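Local coordinates for uncharacterized protein (Xanthomonas campestris pv. campestris, PDB 3HIU) that is of unknown function but folds as a ferritin-like four-helix bundle that pairs with a second copy of itself, at residues R40-H45 with E142-H147; L60-G65 with Q124-I129. One frame throughout, in Å; residues are numbered along the deposited sequence.

Contact 1 (R40-H45 with E142-H147); sequences RRIEQH and EWLIEH. With EDO (1,2-ethanediol), chain N.
R41 and W143 make a buried helix-to-helix contact, an aliphatic arm laid on an indole face, where the early part of helix 36-62 runs alongside the middle of the antiparallel helix 124-159. The methylenes do the touching: R41 CG sits 3.3 Å from the centroid of the five-membered ring of W143 and only 8° off its normal, a clean CH-pi contact, while CB follows over the six-membered part, 3.8 Å from W143 CZ2. The sharp bend at chi2 (-13°) then carries the rest of R41 past the rim, where the guanidinium stands almost perpendicular to the indole with W143 CD1 near its plane at the edge. Its main polar partner is E48 on its own helix, through NH1; NH2 makes a long, weak ion pair with E139. H147 closes the other face of the indole, with ND1 3.5 Å above the ring plane; it donates to W143 O (2.7 Å), meeting a lone pair in the carbonyl plane. Bent at 141°, with O tilted out of the imidazole plane, this bond helps hold the ring there.

Deeper in the bundle I42 CD1 meets L144 CD2 at 4.3 Å. This is the up-down-down-up core of a ferritin-like fold: M25 of helix 2-28 and S100 of helix 94-120 pack against I42 and L144 respectively, and H45 reaches E137 through NE2 and E48 through ND1. On the outer side of helix 36-62, E43 OE1 accepts a hydrogen bond from O1 of an ethanediol, probably from the crystallisation liquor, which K39 also holds.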
loop_
_atom_site.group_PDB
_atom_site.type_symbol
_atom_site.label_atom_id
_atom_site.label_comp_id
_atom_site.label_asym_id
_atom_site.label_seq_id
_atom_site.Cartn_x
_atom_site.Cartn_y
_atom_site.Cartn_z
ATOM N N ARG B 40 -0.316 5.728 20.294
ATOM C CA ARG B 40 0.962 6.313 20.668
ATOM C C ARG B 40 1.890 6.357 19.444
ATOM O O ARG B 40 2.601 7.343 19.224
ATOM C CB ARG B 40 1.610 5.484 21.786
ATOM C CG ARG B 40 2.729 6.187 22.546
ATOM C CD ARG B 40 3.910 5.251 22.865
ATOM N NE ARG B 40 3.590 4.198 23.830
ATOM C CZ ARG B 40 4.502 3.569 24.567
ATOM N NH1 ARG B 40 5.784 3.898 24.457
ATOM N NH2 ARG B 40 4.134 2.622 25.423
ATOM N N ARG B 41 1.877 5.290 18.646
ATOM C CA ARG B 41 2.776 5.190 17.501
ATOM C C ARG B 41 2.415 6.197 16.401
ATOM O O ARG B 41 3.256 6.949 15.916
ATOM C CB ARG B 41 2.788 3.763 16.937
ATOM C CG ARG B 41 4.128 3.382 16.302
ATOM C CD ARG B 41 5.000 4.621 16.115
ATOM N NE ARG B 41 6.084 4.451 15.149
ATOM C CZ ARG B 41 6.690 5.460 14.527
ATOM N NH1 ARG B 41 6.320 6.712 14.760
ATOM N NH2 ARG B 41 7.663 5.220 13.664
ATOM N N ILE B 42 1.154 6.203 16.009
ATOM C CA ILE B 42 0.714 7.085 14.949
ATOM C C ILE B 42 1.014 8.552 15.283
ATOM O O ILE B 42 1.457 9.314 14.419
ATOM C CB ILE B 42 -0.768 6.872 14.672
ATOM C CG1 ILE B 42 -1.004 5.416 14.284
ATOM C CG2 ILE B 42 -1.237 7.796 13.574
ATOM C CD1 ILE B 42 -0.421 5.065 12.935
ATOM N N GLU B 43 0.791 8.938 16.539
ATOM C CA GLU B 43 1.071 10.310 16.997
ATOM C C GLU B 43 2.524 10.706 16.722
ATOM O O GLU B 43 2.801 11.783 16.195
ATOM C CB GLU B 43 0.742 10.470 18.496
ATOM C CG GLU B 43 -0.733 10.763 18.795
ATOM C CD GLU B 43 -1.165 10.456 20.244
ATOM O OE1 GLU B 43 -0.309 10.284 21.147
ATOM O OE2 GLU B 43 -2.391 10.389 20.477
ATOM N N GLN B 44 3.441 9.810 17.074
ATOM C CA GLN B 44 4.864 9.996 16.825
ATOM C C GLN B 44 5.171 10.122 15.341
ATOM O O GLN B 44 6.110 10.822 14.955
ATOM C CB GLN B 44 5.645 8.820 17.404
ATOM C CG GLN B 44 7.125 8.806 17.056
ATOM C CD GLN B 44 7.814 7.555 17.569
ATOM O OE1 GLN B 44 7.209 6.751 18.283
ATOM N NE2 GLN B 44 9.080 7.381 17.206
ATOM N N HIS B 45 4.393 9.436 14.507
ATOM C CA HIS B 45 4.627 9.496 13.065
ATOM C C HIS B 45 3.975 10.711 12.404
ATOM O O HIS B 45 4.402 11.139 11.328
ATOM C CB HIS B 45 4.212 8.196 12.363
ATOM C CG HIS B 45 4.857 8.003 11.020
ATOM N ND1 HIS B 45 6.154 8.382 10.756
ATOM C CD2 HIS B 45 4.389 7.450 9.877
ATOM C CE1 HIS B 45 6.455 8.083 9.506
ATOM N NE2 HIS B 45 5.399 7.517 8.948
ATOM N N GLU B 142 6.668 -1.686 9.370
ATOM C CA GLU B 142 7.007 -2.823 10.215
ATOM C C GLU B 142 6.261 -2.790 11.540
ATOM O O GLU B 142 5.844 -3.825 12.053
ATOM C CB GLU B 142 8.505 -2.861 10.484
ATOM C CG GLU B 142 9.289 -3.675 9.488
ATOM C CD GLU B 142 10.663 -4.037 10.004
ATOM O OE1 GLU B 142 11.580 -4.228 9.174
ATOM O OE2 GLU B 142 10.829 -4.127 11.242
ATOM N N TRP B 143 6.092 -1.599 12.099
ATOM C CA TRP B 143 5.409 -1.491 13.378
ATOM C C TRP B 143 3.972 -2.000 13.290
ATOM O O TRP B 143 3.499 -2.703 14.178
ATOM C CB TRP B 143 5.432 -0.052 13.896
ATOM C CG TRP B 143 5.066 0.044 15.357
ATOM C CD1 TRP B 143 5.930 0.163 16.414
ATOM C CD2 TRP B 143 3.742 0.008 15.925
ATOM N NE1 TRP B 143 5.226 0.214 17.596
ATOM C CE2 TRP B 143 3.887 0.122 17.324
ATOM C CE3 TRP B 143 2.457 -0.100 15.382
ATOM C CZ2 TRP B 143 2.788 0.125 18.189
ATOM C CZ3 TRP B 143 1.371 -0.092 16.243
ATOM C CH2 TRP B 143 1.545 0.018 17.630
ATOM N N LEU B 144 3.286 -1.650 12.213
ATOM C CA LEU B 144 1.871 -1.971 12.082
ATOM C C LEU B 144 1.600 -3.452 11.815
ATOM O O LEU B 144 0.670 -4.026 12.386
ATOM C CB LEU B 144 1.239 -1.134 10.961
ATOM C CG LEU B 144 1.279 0.389 11.027
ATOM C CD1 LEU B 144 0.977 0.903 9.644
ATOM C CD2 LEU B 144 0.261 0.885 12.025
ATOM N N ILE B 145 2.403 -4.060 10.939
ATOM C CA ILE B 145 2.129 -5.425 10.468
ATOM C C ILE B 145 2.556 -6.479 11.488
ATOM O O ILE B 145 2.186 -7.657 11.391
ATOM C CB ILE B 145 2.811 -5.727 9.116
ATOM C CG1 ILE B 145 2.010 -6.770 8.312
ATOM C CG2 ILE B 145 4.251 -6.193 9.338
ATOM C CD1 ILE B 145 0.698 -6.252 7.716
ATOM N N GLU B 146 3.350 -6.050 12.458
ATOM C CA GLU B 146 3.695 -6.918 13.566
ATOM C C GLU B 146 2.609 -6.828 14.640
ATOM O O GLU B 146 2.044 -7.840 15.041
ATOM C CB GLU B 146 5.089 -6.579 14.094
ATOM C CG GLU B 146 6.172 -6.822 13.044
ATOM C CD GLU B 146 7.578 -6.571 13.556
ATOM O OE1 GLU B 146 8.470 -6.282 12.727
ATOM O OE2 GLU B 146 7.792 -6.664 14.784
ATOM N N HIS B 147 2.289 -5.610 15.063
ATOM C CA HIS B 147 1.243 -5.387 16.056
ATOM C C HIS B 147 -0.134 -5.655 15.481
ATOM O O HIS B 147 -1.134 -5.611 16.199
ATOM C CB HIS B 147 1.299 -3.949 16.568
ATOM C CG HIS B 147 2.542 -3.635 17.337
ATOM N ND1 HIS B 147 3.767 -3.458 16.731
ATOM C CD2 HIS B 147 2.751 -3.478 18.667
ATOM C CE1 HIS B 147 4.678 -3.204 17.654
ATOM N NE2 HIS B 147 4.089 -3.208 18.836
HETATM C C1 EDO N . -3.268 9.800 23.312
HETATM O O1 EDO N . -1.858 9.974 23.505
HETATM C C2 EDO N . -3.984 9.654 24.643
HETATM O O2 EDO N . -5.018 8.695 24.454
#

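Contact 2 (L60-G65 with Q124-I129); sequences LELLNG and QEVAQI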
loop_
_atom_site.group_PDB
_atom_site.type_symbol
_atom_site.label_atom_id
_atom_site.label_comp_id
_atom_site.label_asym_id
_atom_site.label_seq_id
_atom_site.Cartn_x
_atom_site.Cartn_y
_atom_site.Cartn_z
ATOM N N LEU B 60 12.892 20.890 -2.617
ATOM C CA LEU B 60 12.209 21.592 -3.699
ATOM C C LEU B 60 12.699 23.041 -3.802
ATOM O O LEU B 60 12.786 23.606 -4.894
ATOM C CB LEU B 60 10.686 21.540 -3.513
ATOM C CG LEU B 60 9.955 20.295 -4.036
ATOM C CD1 LEU B 60 8.526 20.214 -3.482
ATOM C CD2 LEU B 60 9.959 20.260 -5.570
ATOM N N GLU B 61 13.026 23.634 -2.658
ATOM C CA GLU B 61 13.586 24.977 -2.635
ATOM C C GLU B 61 15.000 24.991 -3.220
ATOM O O GLU B 61 15.368 25.910 -3.947
ATOM C CB GLU B 61 13.549 25.545 -1.212
ATOM C CG GLU B 61 12.129 25.856 -0.755
ATOM C CD GLU B 61 12.002 26.112 0.735
ATOM O OE1 GLU B 61 12.822 25.584 1.513
ATOM O OE2 GLU B 61 11.066 26.835 1.129
ATOM N N LEU B 62 15.778 23.959 -2.918
ATOM C CA LEU B 62 17.116 23.816 -3.481
ATOM C C LEU B 62 17.159 23.765 -5.020
ATOM O O LEU B 62 17.994 24.428 -5.641
ATOM C CB LEU B 62 17.811 22.572 -2.913
ATOM C CG LEU B 62 19.012 22.069 -3.730
ATOM C CD1 LEU B 62 20.172 23.074 -3.656
ATOM C CD2 LEU B 62 19.464 20.668 -3.310
ATOM N N LEU B 63 16.281 22.970 -5.630
ATOM C CA LEU B 63 16.349 22.717 -7.073
ATOM C C LEU B 63 15.433 23.650 -7.868
ATOM O O LEU B 63 15.211 23.447 -9.065
ATOM C CB LEU B 63 15.995 21.254 -7.375
ATOM C CG LEU B 63 16.909 20.170 -6.795
ATOM C CD1 LEU B 63 16.144 18.881 -6.553
ATOM C CD2 LEU B 63 18.093 19.930 -7.707
ATOM N N ASN B 64 14.889 24.660 -7.193
ATOM C CA ASN B 64 14.042 25.661 -7.845
ATOM C C ASN B 64 12.625 25.165 -8.172
ATOM O O ASN B 64 11.799 25.922 -8.685
ATOM C CB ASN B 64 14.718 26.223 -9.107
ATOM C CG ASN B 64 16.063 26.883 -8.820
ATOM O OD1 ASN B 64 16.253 27.536 -7.789
ATOM N ND2 ASN B 64 17.002 26.724 -9.747
ATOM N N GLY B 65 12.345 23.901 -7.877
ATOM C CA GLY B 65 11.006 23.375 -8.048
ATOM C C GLY B 65 10.075 23.945 -6.996
ATOM O O GLY B 65 10.442 24.089 -5.829
ATOM N N GLN B 124 23.342 14.032 -4.673
ATOM C CA GLN B 124 23.545 13.010 -3.659
ATOM C C GLN B 124 22.994 13.391 -2.278
ATOM O O GLN B 124 22.651 12.518 -1.492
ATOM C CB GLN B 124 25.017 12.603 -3.588
ATOM C CG GLN B 124 25.526 11.901 -4.848
ATOM C CD GLN B 124 24.935 10.509 -5.040
ATOM O OE1 GLN B 124 24.419 9.902 -4.099
ATOM N NE2 GLN B 124 25.016 9.995 -6.267
ATOM N N GLU B 125 22.903 14.685 -1.988
ATOM C CA GLU B 125 22.318 15.153 -0.730
ATOM C C GLU B 125 20.815 14.904 -0.710
ATOM O O GLU B 125 20.276 14.479 0.304
ATOM C CB GLU B 125 22.587 16.647 -0.502
ATOM C CG GLU B 125 24.044 17.013 -0.259
ATOM C CD GLU B 125 24.811 17.325 -1.542
ATOM O OE1 GLU B 125 24.250 17.156 -2.649
ATOM O OE2 GLU B 125 25.983 17.748 -1.438
ATOM N N VAL B 126 20.141 15.194 -1.822
ATOM C CA VAL B 126 18.720 14.894 -1.959
ATOM C C VAL B 126 18.502 13.398 -1.734
ATOM O O VAL B 126 17.598 12.998 -1.017
ATOM C CB VAL B 126 18.174 15.304 -3.355
ATOM C CG1 VAL B 126 16.699 14.966 -3.472
ATOM C CG2 VAL B 126 18.382 16.783 -3.587
ATOM N N ALA B 127 19.366 12.585 -2.335
ATOM C CA ALA B 127 19.263 11.135 -2.253
ATOM C C ALA B 127 19.317 10.624 -0.813
ATOM O O ALA B 127 18.639 9.656 -0.462
ATOM C CB ALA B 127 20.348 10.484 -3.102
ATOM N N GLN B 128 20.126 11.270 0.019
ATOM C CA GLN B 128 20.248 10.871 1.420
ATOM C C GLN B 128 18.970 11.214 2.176
ATOM O O GLN B 128 18.433 10.380 2.898
ATOM C CB GLN B 128 21.465 11.532 2.090
ATOM C CG GLN B 128 22.330 10.579 2.944
ATOM C CD GLN B 128 21.735 10.265 4.313
ATOM O OE1 GLN B 128 21.316 9.135 4.575
ATOM N NE2 GLN B 128 21.706 11.263 5.192
ATOM N N ILE B 129 18.486 12.444 2.010
ATOM C CA ILE B 129 17.197 12.823 2.572
ATOM C C ILE B 129 16.253 11.656 2.333
ATOM O O ILE B 129 15.678 11.097 3.266
ATOM C CB ILE B 129 16.592 14.083 1.895
ATOM C CG1 ILE B 129 17.589 15.239 1.878
ATOM C CG2 ILE B 129 15.329 14.524 2.625
ATOM C CD1 ILE B 129 17.705 15.961 3.206
#
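One methyl group, CG2 of V126, takes the approach of two leucines, L62 and L63, where the last turn of helix 36-62 gives way to a loop beside the first turns of helix 124-159. L62 is the nearer, its CD2 lying 4.0 Å from V126 CG2; L63 CD1 stands slightly farther back, 4.3 Å from the same V126 CG2. In L62 it is the methyl continuing the extended line from CA that does the reaching. This leucine swings CG away from its backbone N (chi1 162°) and sets it beside the carbonyl carbon, bringing CD2 toward V126, the two side chains crossing at a slant, while its other methyl turns aside. L63 holds CG beside its backbone N, anti to the carbonyl carbon (chi1 -63°), and its CD1 passes with its flank to the same valine methyl. The two leucine methyls remain 5.0 Å apart, L62 CD2 to L63 CD1. V126 presents the branch opposite its carbonyl carbon, the place left to CG2 once CG1 lies anti to N (chi1 179°).

This is the end of the ferritin-like bundle at which helix 36-62 finishes and helix 124-159 begins. L63 has already left helical geometry, and N64 after it takes a left-handed backbone conformation that turns the chain off the helix. L63 is also covered by R4 and L7 of helix 2-28, V126 by C59 and by A118 of helix 94-120, and both leucine side chains also touch E123 in the loop before helix 124-159.

The two segments bury 94 Å² between them, nearly all of it from these three side chains, and what they exchange is dispersion between methyl groups. Such contacts reward closeness without prescribing direction, so they probably constrain the spacing of the two helix ends more than their exact rotation.

From the N terminus the chain runs up helix 2-28, turns, and enters helix 36-62, where 40-45 forms the first half of contact 1; at the far end of that helix, 60-65 supplies the first half of contact 2. A long connection, partly unmodelled, and helix 94-120 follow before helix 124-159 starts. Its opening turns close contact 2, and 142-147 closes contact 1 later, so the shorter loop sits wholly within the longer one. That nesting is what antiparallel helices produce: the two contacts, with centres about 28 Å apart on opposite sides of the chain's centre, join the same helix pair near two separated levels of the bundle.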